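Local coordinates for protein L544 (Acanthamoeba polyphaga mimivirus, PDB 4AMQ) that probably transfers nucleotides, as a manganese-binding nucleotidyltransferase of the giant virus with a helical domain beside its transferase domain, at residues K100-I105 with S292-L297; T271-Y276 with K358-Y363; S285-Y290 with A340-L345; M319-K324 with T346-N351. One frame throughout, in Å; residues are numbered along the deposited sequence.

Interaction 1 of 4, residues K100-I105 with S292-L297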
loop_
_atom_site.group_PDB
_atom_site.type_symbol
_atom_site.label_atom_id
_atom_site.label_comp_id
_atom_site.label_asym_id
_atom_site.label_seq_id
_atom_site.Cartn_x
_atom_site.Cartn_y
_atom_site.Cartn_z
ATOM N N LYS A 100 -12.689 7.184 4.932
ATOM C CA LYS A 100 -11.851 8.365 4.831
ATOM C C LYS A 100 -11.071 8.342 3.525
ATOM O O LYS A 100 -10.407 7.359 3.208
ATOM C CB LYS A 100 -10.899 8.453 6.030
ATOM C CG LYS A 100 -10.360 9.854 6.293
ATOM C CD LYS A 100 -9.396 9.876 7.477
ATOM C CE LYS A 100 -10.094 9.528 8.785
ATOM N NZ LYS A 100 -11.057 10.580 9.217
ATOM N N LEU A 101 -11.169 9.422 2.758
ATOM C CA LEU A 101 -10.334 9.580 1.581
ATOM C C LEU A 101 -9.035 10.265 1.989
ATOM O O LEU A 101 -9.011 11.473 2.210
ATOM C CB LEU A 101 -11.057 10.395 0.510
ATOM C CG LEU A 101 -10.241 10.714 -0.744
ATOM C CD1 LEU A 101 -9.661 9.446 -1.351
ATOM C CD2 LEU A 101 -11.096 11.456 -1.763
ATOM N N ILE A 102 -7.962 9.487 2.101
ATOM C CA ILE A 102 -6.678 10.000 2.576
ATOM C C ILE A 102 -5.941 10.821 1.521
ATOM O O ILE A 102 -5.525 11.947 1.778
ATOM C CB ILE A 102 -5.748 8.862 3.049
ATOM C CG1 ILE A 102 -6.375 8.105 4.222
ATOM C CG2 ILE A 102 -4.387 9.418 3.442
ATOM C CD1 ILE A 102 -6.568 8.946 5.461
ATOM N N TYR A 103 -5.771 10.251 0.335
ATOM C CA TYR A 103 -5.057 10.949 -0.726
ATOM C C TYR A 103 -5.776 10.850 -2.056
ATOM O O TYR A 103 -6.353 9.815 -2.389
ATOM C CB TYR A 103 -3.649 10.380 -0.918
ATOM C CG TYR A 103 -2.705 10.539 0.252
ATOM C CD1 TYR A 103 -2.381 11.794 0.750
ATOM C CD2 TYR A 103 -2.107 9.426 0.830
ATOM C CE1 TYR A 103 -1.505 11.934 1.813
ATOM C CE2 TYR A 103 -1.231 9.557 1.886
ATOM C CZ TYR A 103 -0.934 10.810 2.373
ATOM O OH TYR A 103 -0.059 10.927 3.424
ATOM N N VAL A 104 -5.725 11.937 -2.813
ATOM C CA VAL A 104 -6.040 11.900 -4.231
ATOM C C VAL A 104 -4.729 12.108 -4.973
ATOM O O VAL A 104 -4.119 13.176 -4.880
ATOM C CB VAL A 104 -7.045 12.991 -4.627
ATOM C CG1 VAL A 104 -7.203 13.036 -6.139
ATOM C CG2 VAL A 104 -8.386 12.744 -3.956
ATOM N N ILE A 105 -4.285 11.080 -5.685
ATOM C CA ILE A 105 -2.999 11.135 -6.366
ATOM C C ILE A 105 -3.178 11.472 -7.835
ATOM O O ILE A 105 -3.725 10.681 -8.601
ATOM C CB ILE A 105 -2.239 9.806 -6.248
ATOM C CG1 ILE A 105 -2.113 9.390 -4.782
ATOM C CG2 ILE A 105 -0.869 9.922 -6.895
ATOM C CD1 ILE A 105 -1.341 8.107 -4.583
ATOM N N SER A 292 -0.028 10.476 7.505
ATOM C CA SER A 292 -0.885 11.442 6.818
ATOM C C SER A 292 -1.514 12.431 7.798
ATOM O O SER A 292 -2.033 13.468 7.396
ATOM C CB SER A 292 -1.993 10.727 6.040
ATOM O OG SER A 292 -3.040 10.314 6.909
ATOM N N GLY A 293 -1.475 12.098 9.083
ATOM C CA GLY A 293 -2.064 12.946 10.101
ATOM C C GLY A 293 -3.559 12.733 10.263
ATOM O O GLY A 293 -4.298 13.686 10.495
ATOM N N ASN A 294 -4.002 11.484 10.152
ATOM C CA ASN A 294 -5.423 11.161 10.253
ATOM C C ASN A 294 -5.738 9.987 11.180
ATOM O O ASN A 294 -6.870 9.518 11.222
ATOM C CB ASN A 294 -6.019 10.892 8.867
ATOM C CG ASN A 294 -6.124 12.147 8.026
ATOM O OD1 ASN A 294 -6.970 13.004 8.277
ATOM N ND2 ASN A 294 -5.262 12.262 7.020
ATOM N N LEU A 295 -4.739 9.506 11.911
ATOM C CA LEU A 295 -4.959 8.426 12.868
ATOM C C LEU A 295 -5.370 8.987 14.225
ATOM O O LEU A 295 -4.573 9.634 14.898
ATOM C CB LEU A 295 -3.690 7.582 13.026
ATOM C CG LEU A 295 -3.832 6.274 13.810
ATOM C CD1 LEU A 295 -4.826 5.347 13.127
ATOM C CD2 LEU A 295 -2.484 5.582 13.973
ATOM N N ASP A 296 -6.616 8.756 14.623
ATOM C CA ASP A 296 -7.037 9.117 15.970
ATOM C C ASP A 296 -6.814 7.940 16.919
ATOM O O ASP A 296 -6.543 6.817 16.482
ATOM C CB ASP A 296 -8.490 9.610 15.995
ATOM C CG ASP A 296 -9.485 8.534 15.610
ATOM O OD1 ASP A 296 -9.058 7.486 15.090
ATOM O OD2 ASP A 296 -10.698 8.742 15.820
ATOM N N LEU A 297 -6.903 8.205 18.218
ATOM C CA LEU A 297 -6.595 7.191 19.221
ATOM C C LEU A 297 -7.475 5.961 19.056
ATOM O O LEU A 297 -6.990 4.831 19.087
ATOM C CB LEU A 297 -6.744 7.762 20.637
ATOM C CG LEU A 297 -6.481 6.775 21.778
ATOM C CD1 LEU A 297 -5.123 6.120 21.608
ATOM C CD2 LEU A 297 -6.579 7.466 23.135
#
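At a classic beta bulge of strand 99-108, where Ile-102 and Tyr-103 both face Gln-200 of the neighbouring strand, the nucleotidyltransferase domain meets the C-terminal end of helix 274-292 from the helical domain. Ser-292 touches both bulge residues: its CB lies 3.3 Å from OH of Tyr-103 and 3.8 Å from CG2 of Ile-102. That same CG2 also sits over one face of the Tyr-103 ring, toward its rim. One residue on, Gly-293 takes positive phi in a Schellman motif that ends the helix and turns the chain so that Asn-294 also faces the strand. CB of Asn-294 packs 3.8 Å from CD of Lys-100, whose CG stands anti to the backbone N (chi1 -159°), while CD1 of Ile-102 comes 3.9 Å from Asn-294 ND2. The amide is held by its own segment: ND2 donates to OG of Ser-292 at 3.0 Å in a nearly straight bond (166°) close to the amide plane, and Ser-292 OG is also bonded to the carbonyl of Ile-289. With Asn-294 ND2 and Ser-292 OG engaged on their own side, what crosses between the domains is van der Waals packing of aliphatic carbons, a tyrosine hydroxyl and an amide nitrogen.

Interaction 2 of 4, residues T271-Y276 with K358-Y363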
loop_
_atom_site.group_PDB
_atom_site.type_symbol
_atom_site.label_atom_id
_atom_site.label_comp_id
_atom_site.label_asym_id
_atom_site.label_seq_id
_atom_site.Cartn_x
_atom_site.Cartn_y
_atom_site.Cartn_z
ATOM N N THR A 271 -2.384 -19.018 2.008
ATOM C CA THR A 271 -3.020 -19.729 3.116
ATOM C C THR A 271 -2.040 -20.036 4.244
ATOM O O THR A 271 -2.232 -19.601 5.379
ATOM C CB THR A 271 -3.725 -21.025 2.652
ATOM O OG1 THR A 271 -4.798 -20.690 1.766
ATOM C CG2 THR A 271 -4.295 -21.781 3.844
ATOM N N LYS A 272 -0.987 -20.778 3.931
ATOM C CA LYS A 272 -0.005 -21.140 4.942
ATOM C C LYS A 272 0.631 -19.910 5.585
ATOM O O LYS A 272 0.784 -19.853 6.806
ATOM C CB LYS A 272 1.072 -22.044 4.349
ATOM C CG LYS A 272 2.085 -22.522 5.368
ATOM C CD LYS A 272 3.025 -23.549 4.767
ATOM C CE LYS A 272 4.125 -23.910 5.748
ATOM N NZ LYS A 272 3.572 -24.453 7.020
ATOM N N PHE A 273 0.997 -18.928 4.765
ATOM C CA PHE A 273 1.649 -17.721 5.267
ATOM C C PHE A 273 0.784 -16.478 5.077
ATOM O O PHE A 273 1.254 -15.352 5.232
ATOM C CB PHE A 273 3.009 -17.529 4.597
ATOM C CG PHE A 273 3.967 -18.662 4.840
ATOM C CD1 PHE A 273 4.432 -18.931 6.118
ATOM C CD2 PHE A 273 4.408 -19.453 3.792
ATOM C CE1 PHE A 273 5.310 -19.972 6.344
ATOM C CE2 PHE A 273 5.289 -20.495 4.013
ATOM C CZ PHE A 273 5.740 -20.754 5.292
ATOM N N GLY A 274 -0.483 -16.692 4.744
ATOM C CA GLY A 274 -1.407 -15.602 4.494
ATOM C C GLY A 274 -1.492 -14.568 5.604
ATOM O O GLY A 274 -1.557 -13.372 5.333
ATOM N N LEU A 275 -1.488 -15.024 6.854
ATOM C CA LEU A 275 -1.658 -14.120 7.994
ATOM C C LEU A 275 -0.415 -13.260 8.236
ATOM O O LEU A 275 -0.519 -12.118 8.682
ATOM C CB LEU A 275 -2.039 -14.895 9.262
ATOM C CG LEU A 275 -2.329 -14.046 10.506
ATOM C CD1 LEU A 275 -3.322 -12.934 10.193
ATOM C CD2 LEU A 275 -2.830 -14.910 11.663
ATOM N N TYR A 276 0.757 -13.812 7.942
ATOM C CA TYR A 276 1.996 -13.046 8.019
ATOM C C TYR A 276 1.940 -11.837 7.090
ATOM O O TYR A 276 2.339 -10.737 7.463
ATOM C CB TYR A 276 3.199 -13.912 7.645
ATOM C CG TYR A 276 3.491 -15.043 8.606
ATOM C CD1 TYR A 276 2.766 -16.222 8.558
ATOM C CD2 TYR A 276 4.504 -14.934 9.551
ATOM C CE1 TYR A 276 3.030 -17.259 9.427
ATOM C CE2 TYR A 276 4.776 -15.971 10.426
ATOM C CZ TYR A 276 4.033 -17.130 10.358
ATOM O OH TYR A 276 4.292 -18.171 11.220
ATOM N N LYS A 358 12.186 -16.867 6.991
ATOM C CA LYS A 358 12.854 -18.065 7.488
ATOM C C LYS A 358 12.042 -19.316 7.173
ATOM O O LYS A 358 12.581 -20.310 6.689
ATOM C CB LYS A 358 13.076 -17.966 8.999
ATOM C CG LYS A 358 13.835 -19.144 9.590
ATOM C CD LYS A 358 13.598 -19.265 11.088
ATOM C CE LYS A 358 14.548 -20.276 11.713
ATOM N NZ LYS A 358 14.552 -21.572 10.978
ATOM N N GLN A 359 10.745 -19.261 7.454
ATOM C CA GLN A 359 9.861 -20.396 7.220
ATOM C C GLN A 359 9.599 -20.615 5.734
ATOM O O GLN A 359 9.008 -21.623 5.344
ATOM C CB GLN A 359 8.526 -20.193 7.940
ATOM C CG GLN A 359 8.631 -20.070 9.451
ATOM C CD GLN A 359 7.293 -19.771 10.092
ATOM O OE1 GLN A 359 6.381 -20.601 10.076
ATOM N NE2 GLN A 359 7.159 -18.573 10.648
ATOM N N SER A 360 10.034 -19.666 4.909
ATOM C CA SER A 360 9.755 -19.716 3.475
ATOM C C SER A 360 10.936 -20.224 2.651
ATOM O O SER A 360 10.761 -20.649 1.512
ATOM C CB SER A 360 9.329 -18.337 2.963
ATOM O OG SER A 360 8.008 -18.029 3.361
ATOM N N LYS A 361 12.132 -20.180 3.231
ATOM C CA LYS A 361 13.360 -20.473 2.496
ATOM C C LYS A 361 13.332 -21.810 1.770
ATOM O O LYS A 361 13.826 -21.920 0.647
ATOM C CB LYS A 361 14.574 -20.408 3.427
ATOM C CG LYS A 361 15.891 -20.782 2.757
ATOM C CD LYS A 361 17.079 -20.572 3.688
ATOM C CE LYS A 361 18.355 -21.137 3.082
ATOM N NZ LYS A 361 18.657 -20.570 1.734
ATOM N N LYS A 362 12.752 -22.819 2.413
ATOM C CA LYS A 362 12.718 -24.166 1.858
ATOM C C LYS A 362 11.762 -24.280 0.679
ATOM O O LYS A 362 12.036 -24.999 -0.284
ATOM C CB LYS A 362 12.338 -25.175 2.937
ATOM C CG LYS A 362 11.224 -24.693 3.843
ATOM C CD LYS A 362 10.768 -25.778 4.806
ATOM C CE LYS A 362 10.059 -26.898 4.074
ATOM N NZ LYS A 362 9.322 -27.798 5.003
ATOM N N TYR A 363 10.635 -23.578 0.755
ATOM C CA TYR A 363 9.692 -23.580 -0.355
ATOM C C TYR A 363 10.274 -22.834 -1.544
ATOM O O TYR A 363 9.977 -23.152 -2.695
ATOM C CB TYR A 363 8.356 -22.979 0.064
ATOM C CG TYR A 363 7.709 -23.755 1.178
ATOM C CD1 TYR A 363 6.946 -24.882 0.909
ATOM C CD2 TYR A 363 7.878 -23.377 2.504
ATOM C CE1 TYR A 363 6.362 -25.605 1.925
ATOM C CE2 TYR A 363 7.299 -24.096 3.528
ATOM C CZ TYR A 363 6.541 -25.209 3.232
ATOM O OH TYR A 363 5.955 -25.936 4.242
#
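The hydroxyl of Tyr-276 is gripped twice: NE2 of Gln-359 donates to its OH at 3.0 Å, and the backbone N of Asn-315 is a second hydrogen-bond partner. The bond from Gln-359 is moderately straight (155°), and OH lies only 12° out of the amide plane although the amide stands steeply to the tyrosine ring, the planes 78° apart. The Gln-359 chain, extended beyond CG, carries its amide across to the hydroxyl. Nearer its backbone, CB of Gln-359 packs 3.6 Å from CE1 of Phe-273. The Phe-273 ring projects from the joint between its two helices. Over one face, toward the rim, stands OG of Ser-360, 3.7 Å from CE2 of Phe-273 and itself bonded to the carbonyl of Val-356; the opposite face has CG of Lys-272, from its own segment, above its centre. Tyr-363 approaches at the edge, its CE2 4.1 Å from CZ of Phe-273. Lys-272 and Tyr-363 cross at about a right angle, with CE of the lysine 3.1 Å from OH of the tyrosine, and Ile-268 of helix 259-272 packs on both Phe-273 and Tyr-363. Phe-273 leaves helical geometry after helix 259-272 and is the N-cap residue of helix 274-292. The arrangement is that of a helix-helix junction whose connecting residue plugs its aromatic ring against a third, long helix, 334-368, within the all-helical domain.

Interaction 3 of 4, residues S285-Y290 with A340-L345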
loop_
_atom_site.group_PDB
_atom_site.type_symbol
_atom_site.label_atom_id
_atom_site.label_comp_id
_atom_site.label_asym_id
_atom_site.label_seq_id
_atom_site.Cartn_x
_atom_site.Cartn_y
_atom_site.Cartn_z
ATOM N N SER A 285 -0.882 0.013 7.153
ATOM C CA SER A 285 -2.075 0.851 7.269
ATOM C C SER A 285 -1.975 1.832 8.442
ATOM O O SER A 285 -2.301 3.011 8.306
ATOM C CB SER A 285 -3.325 -0.017 7.406
ATOM O OG SER A 285 -3.534 -0.774 6.229
ATOM N N TYR A 286 -1.519 1.339 9.591
ATOM C CA TYR A 286 -1.270 2.190 10.750
ATOM C C TYR A 286 -0.309 3.310 10.356
ATOM O O TYR A 286 -0.620 4.493 10.508
ATOM C CB TYR A 286 -0.679 1.347 11.886
ATOM C CG TYR A 286 -0.587 2.036 13.234
ATOM C CD1 TYR A 286 0.368 3.017 13.477
ATOM C CD2 TYR A 286 -1.448 1.692 14.269
ATOM C CE1 TYR A 286 0.459 3.637 14.712
ATOM C CE2 TYR A 286 -1.366 2.309 15.507
ATOM C CZ TYR A 286 -0.409 3.276 15.722
ATOM O OH TYR A 286 -0.329 3.887 16.949
ATOM N N ARG A 287 0.853 2.927 9.831
ATOM C CA ARG A 287 1.883 3.878 9.410
ATOM C C ARG A 287 1.374 4.923 8.429
ATOM O O ARG A 287 1.586 6.120 8.616
ATOM C CB ARG A 287 3.050 3.140 8.758
ATOM C CG ARG A 287 3.878 2.308 9.704
ATOM C CD ARG A 287 4.719 1.333 8.910
ATOM N NE ARG A 287 5.839 0.815 9.681
ATOM C CZ ARG A 287 6.789 0.042 9.169
ATOM N NH1 ARG A 287 6.741 -0.301 7.891
ATOM N NH2 ARG A 287 7.782 -0.388 9.933
ATOM N N THR A 288 0.719 4.457 7.373
ATOM C CA THR A 288 0.226 5.344 6.325
ATOM C C THR A 288 -0.789 6.346 6.866
ATOM O O THR A 288 -0.689 7.543 6.605
ATOM C CB THR A 288 -0.405 4.553 5.164
ATOM O OG1 THR A 288 0.598 3.755 4.527
ATOM C CG2 THR A 288 -1.015 5.500 4.143
ATOM N N ILE A 289 -1.765 5.855 7.622
ATOM C CA ILE A 289 -2.782 6.733 8.191
ATOM C C ILE A 289 -2.147 7.712 9.175
ATOM O O ILE A 289 -2.447 8.904 9.158
ATOM C CB ILE A 289 -3.905 5.943 8.888
ATOM C CG1 ILE A 289 -4.576 4.987 7.900
ATOM C CG2 ILE A 289 -4.934 6.895 9.479
ATOM C CD1 ILE A 289 -5.589 4.057 8.544
ATOM N N TYR A 290 -1.260 7.201 10.023
ATOM C CA TYR A 290 -0.551 8.031 10.995
ATOM C C TYR A 290 0.271 9.135 10.327
ATOM O O TYR A 290 0.162 10.308 10.689
ATOM C CB TYR A 290 0.356 7.169 11.874
ATOM C CG TYR A 290 1.279 7.971 12.762
ATOM C CD1 TYR A 290 0.800 8.606 13.901
ATOM C CD2 TYR A 290 2.629 8.095 12.461
ATOM C CE1 TYR A 290 1.636 9.343 14.712
ATOM C CE2 TYR A 290 3.474 8.831 13.268
ATOM C CZ TYR A 290 2.973 9.449 14.393
ATOM O OH TYR A 290 3.812 10.181 15.199
ATOM N N ALA A 340 4.320 5.828 20.511
ATOM C CA ALA A 340 5.039 4.692 21.083
ATOM C C ALA A 340 4.651 3.397 20.377
ATOM O O ALA A 340 5.504 2.562 20.081
ATOM C CB ALA A 340 4.774 4.585 22.570
ATOM N N TRP A 341 3.356 3.237 20.116
ATOM C CA TRP A 341 2.861 2.099 19.349
ATOM C C TRP A 341 3.489 2.049 17.961
ATOM O O TRP A 341 3.910 0.994 17.501
ATOM C CB TRP A 341 1.343 2.170 19.209
ATOM C CG TRP A 341 0.601 1.642 20.376
ATOM C CD1 TRP A 341 1.072 0.792 21.340
ATOM C CD2 TRP A 341 -0.765 1.920 20.735
ATOM N NE1 TRP A 341 0.086 0.524 22.260
ATOM C CE2 TRP A 341 -1.044 1.210 21.903
ATOM C CE3 TRP A 341 -1.761 2.712 20.148
ATOM C CZ2 TRP A 341 -2.297 1.257 22.519
ATOM C CZ3 TRP A 341 -2.998 2.758 20.765
ATOM C CH2 TRP A 341 -3.256 2.035 21.934
ATOM N N ASN A 342 3.529 3.193 17.290
ATOM C CA ASN A 342 4.072 3.252 15.940
ATOM C C ASN A 342 5.511 2.746 15.946
ATOM O O ASN A 342 5.906 1.947 15.102
ATOM C CB ASN A 342 3.997 4.680 15.393
ATOM C CG ASN A 342 4.254 4.750 13.894
ATOM O OD1 ASN A 342 3.780 3.913 13.127
ATOM N ND2 ASN A 342 5.013 5.756 13.473
ATOM N N THR A 343 6.282 3.206 16.925
ATOM C CA THR A 343 7.664 2.778 17.098
ATOM C C THR A 343 7.775 1.267 17.307
ATOM O O THR A 343 8.604 0.603 16.684
ATOM C CB THR A 343 8.321 3.509 18.285
ATOM O OG1 THR A 343 8.474 4.895 17.961
ATOM C CG2 THR A 343 9.686 2.912 18.602
ATOM N N LEU A 344 6.932 0.726 18.179
ATOM C CA LEU A 344 6.957 -0.705 18.465
ATOM C C LEU A 344 6.449 -1.561 17.302
ATOM O O LEU A 344 6.893 -2.692 17.121
ATOM C CB LEU A 344 6.179 -1.011 19.746
ATOM C CG LEU A 344 6.866 -0.486 21.010
ATOM C CD1 LEU A 344 5.908 -0.443 22.188
ATOM C CD2 LEU A 344 8.100 -1.323 21.338
ATOM N N LEU A 345 5.523 -1.023 16.515
ATOM C CA LEU A 345 5.024 -1.748 15.349
ATOM C C LEU A 345 6.121 -1.907 14.304
ATOM O O LEU A 345 6.069 -2.807 13.471
ATOM C CB LEU A 345 3.800 -1.054 14.739
ATOM C CG LEU A 345 2.483 -1.185 15.508
ATOM C CD1 LEU A 345 1.358 -0.469 14.771
ATOM C CD2 LEU A 345 2.128 -2.648 15.738
#
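With CG anti to the backbone N in both Tyr-286 (chi1 -170°) and Asn-342, the tyrosine ring and the asparagine amide are brought alongside each other, their side chains crossing at a slant. Leu-345 sets CD1 over a face of the Tyr-286 ring, 3.6 Å from its centroid and close to the ring normal, a CH-pi contact. Asn-342 approaches the same ring obliquely: its amide is turned only 17° from the ring plane, and OD1 lies 3.5 Å from CD1 of Tyr-286. The other arm of the amide points at a second tyrosine, with ND2 of Asn-342 3.4 Å from CE2 of Tyr-290. CG of Arg-287 closes in on OD1 of Asn-342 at 3.8 Å. This oxygen is buried here and has no polar partner in the model, so it rests among carbon atoms. At the far end of its ring, Tyr-286 places OH 3.3 Å from CB of Trp-341, at the edge of the indole and near its plane; the hydroxyl is hydrogen-bonded to the carbonyl of Ile-338. Ala-300 and Ile-303 of helix 297-311 also pack on Tyr-286. The axes of 285-290 and 340-345 come within 10.5 Å of each other at 138°, an oblique antiparallel packing of helices 274-292 and 334-368 that is partly buried in the helical domain, with helix 297-311 beside it.

Interaction 4 of 4, residues M319-K324 with T346-N351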
loop_
_atom_site.group_PDB
_atom_site.type_symbol
_atom_site.label_atom_id
_atom_site.label_comp_id
_atom_site.label_asym_id
_atom_site.label_seq_id
_atom_site.Cartn_x
_atom_site.Cartn_y
_atom_site.Cartn_z
ATOM N N MET A 319 7.625 -12.488 21.282
ATOM C CA MET A 319 6.456 -12.022 22.023
ATOM C C MET A 319 6.770 -10.948 23.065
ATOM O O MET A 319 5.861 -10.388 23.673
ATOM C CB MET A 319 5.717 -13.199 22.667
ATOM C CG MET A 319 5.026 -14.107 21.662
ATOM S SD MET A 319 3.795 -13.223 20.682
ATOM C CE MET A 319 2.560 -12.872 21.933
ATOM N N ASN A 320 8.053 -10.658 23.266
ATOM C CA ASN A 320 8.449 -9.545 24.127
ATOM C C ASN A 320 8.007 -8.213 23.538
ATOM O O ASN A 320 7.692 -7.275 24.271
ATOM C CB ASN A 320 9.961 -9.530 24.356
ATOM C CG ASN A 320 10.439 -10.705 25.181
ATOM O OD1 ASN A 320 9.658 -11.337 25.895
ATOM N ND2 ASN A 320 11.730 -11.003 25.092
ATOM N N ILE A 321 8.000 -8.131 22.210
ATOM C CA ILE A 321 7.512 -6.947 21.515
ATOM C C ILE A 321 6.056 -6.696 21.891
ATOM O O ILE A 321 5.645 -5.557 22.119
ATOM C CB ILE A 321 7.610 -7.100 19.980
ATOM C CG1 ILE A 321 9.052 -7.390 19.551
ATOM C CG2 ILE A 321 7.072 -5.856 19.281
ATOM C CD1 ILE A 321 10.052 -6.325 19.973
ATOM N N ILE A 322 5.282 -7.776 21.957
ATOM C CA ILE A 322 3.872 -7.706 22.323
ATOM C C ILE A 322 3.686 -7.200 23.755
ATOM O O ILE A 322 2.831 -6.345 24.015
ATOM C CB ILE A 322 3.184 -9.079 22.163
ATOM C CG1 ILE A 322 3.355 -9.599 20.731
ATOM C CG2 ILE A 322 1.713 -8.998 22.568
ATOM C CD1 ILE A 322 2.854 -8.644 19.662
ATOM N N ASP A 323 4.484 -7.726 24.683
ATOM C CA ASP A 323 4.431 -7.280 26.073
ATOM C C ASP A 323 4.764 -5.791 26.190
ATOM O O ASP A 323 4.138 -5.065 26.963
ATOM C CB ASP A 323 5.383 -8.101 26.949
ATOM C CG ASP A 323 4.990 -9.566 27.024
ATOM O OD1 ASP A 323 3.825 -9.887 26.701
ATOM O OD2 ASP A 323 5.842 -10.397 27.410
ATOM N N LYS A 324 5.753 -5.337 25.422
ATOM C CA LYS A 324 6.110 -3.921 25.386
ATOM C C LYS A 324 4.953 -3.055 24.881
ATOM O O LYS A 324 4.776 -1.920 25.322
ATOM C CB LYS A 324 7.346 -3.696 24.512
ATOM C CG LYS A 324 8.643 -4.200 25.119
ATOM C CD LYS A 324 9.863 -3.491 24.521
ATOM C CE LYS A 324 10.046 -3.783 23.043
ATOM N NZ LYS A 324 11.177 -3.000 22.452
ATOM N N THR A 346 7.118 -1.030 14.358
ATOM C CA THR A 346 8.247 -1.112 13.439
ATOM C C THR A 346 9.126 -2.323 13.755
ATOM O O THR A 346 9.556 -3.039 12.851
ATOM C CB THR A 346 9.089 0.173 13.460
ATOM O OG1 THR A 346 8.318 1.252 12.915
ATOM C CG2 THR A 346 10.358 -0.005 12.633
ATOM N N GLN A 347 9.387 -2.549 15.039
ATOM C CA GLN A 347 10.118 -3.736 15.463
ATOM C C GLN A 347 9.338 -4.988 15.093
ATOM O O GLN A 347 9.902 -5.954 14.580
ATOM C CB GLN A 347 10.364 -3.713 16.972
ATOM C CG GLN A 347 11.245 -2.571 17.442
ATOM C CD GLN A 347 11.246 -2.425 18.954
ATOM O OE1 GLN A 347 11.403 -3.404 19.685
ATOM N NE2 GLN A 347 11.060 -1.198 19.428
ATOM N N LEU A 348 8.037 -4.964 15.366
ATOM C CA LEU A 348 7.164 -6.089 15.061
ATOM C C LEU A 348 7.173 -6.383 13.567
ATOM O O LEU A 348 7.207 -7.538 13.151
ATOM C CB LEU A 348 5.738 -5.803 15.533
ATOM C CG LEU A 348 4.739 -6.952 15.402
ATOM C CD1 LEU A 348 5.239 -8.184 16.145
ATOM C CD2 LEU A 348 3.365 -6.535 15.912
ATOM N N TYR A 349 7.144 -5.325 12.765
ATOM C CA TYR A 349 7.166 -5.453 11.318
ATOM C C TYR A 349 8.418 -6.216 10.892
ATOM O O TYR A 349 8.349 -7.167 10.116
ATOM C CB TYR A 349 7.149 -4.062 10.680
ATOM C CG TYR A 349 6.892 -4.050 9.192
ATOM C CD1 TYR A 349 5.596 -3.991 8.692
ATOM C CD2 TYR A 349 7.944 -4.074 8.285
ATOM C CE1 TYR A 349 5.354 -3.967 7.334
ATOM C CE2 TYR A 349 7.710 -4.050 6.922
ATOM C CZ TYR A 349 6.414 -3.997 6.453
ATOM O OH TYR A 349 6.174 -3.976 5.098
ATOM N N THR A 350 9.560 -5.793 11.421
ATOM C CA THR A 350 10.836 -6.440 11.151
ATOM C C THR A 350 10.811 -7.899 11.582
ATOM O O THR A 350 11.263 -8.788 10.858
ATOM C CB THR A 350 11.977 -5.731 11.895
ATOM O OG1 THR A 350 12.039 -4.360 11.482
ATOM C CG2 THR A 350 13.311 -6.410 11.605
ATOM N N ASN A 351 10.278 -8.138 12.773
ATOM C CA ASN A 351 10.223 -9.481 13.321
ATOM C C ASN A 351 9.375 -10.414 12.461
ATOM O O ASN A 351 9.757 -11.556 12.210
ATOM C CB ASN A 351 9.705 -9.449 14.760
ATOM C CG ASN A 351 9.986 -10.734 15.508
ATOM O OD1 ASN A 351 9.074 -11.379 16.019
ATOM N ND2 ASN A 351 11.255 -11.120 15.565
#
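Apolar packing sits at the middle of this contact, where Ile-321 faces Leu-348 with their CA atoms 6.5 Å apart. CG2 of Ile-321 rests 4.0 Å from CB of Leu-348, and the next residue, Ile-322, adds to it, its CD1 meeting CD1 of Leu-348 at 4.3 Å. Leu-348 has CG anti to its own backbone N (chi1 -174°), which sends its methyls toward Ile-322 and on to Ile-307 and Ile-311 of helix 297-311. The one polar link lies toward solvent, on the exposed Lys-324. NZ of Lys-324 donates to OE1 of Gln-347 at 2.8 Å, in the carbonyl plane and on a lone pair (C=O to donor angle 117°), the two side chains crossing at about a right angle. The same OE1 also touches CD1 of Ile-321 at 3.2 Å, at the border of the apolar patch. The axes of 319-324 and 346-351 approach to 9.8 Å with 163° between their directions, so that helices 319-331 and 334-368 form a nearly antiparallel helical hairpin here, closed by an aliphatic seam with a hydrogen bond at its edge.

Interaction 1 ties the transferase domain to the helical domain, and interactions 2, 3 and 4 all lie along helix 334-368 within the latter. Interactions 1 and 3 touch: Asn-294 N probably bonds to Ile-289 O at 3.2 Å, and Leu-295 CD2 packs 3.6 Å from Tyr-286 CZ. Interactions 3 and 4 also meet, Leu-344 CD2 lying 3.6 Å from Lys-324 CE, while Arg-287 makes a cation-pi contact with Tyr-349. Interaction 2 stands apart, its nearest atoms about 7 Å from interaction 4 and about 18 Å from interaction 1. The Tyr-103 side chain is about 12 Å from the manganese site of Asp-66, Asp-68 and Asp-213; the Lys-100 side chain is about 4 Å from the magnesium ion.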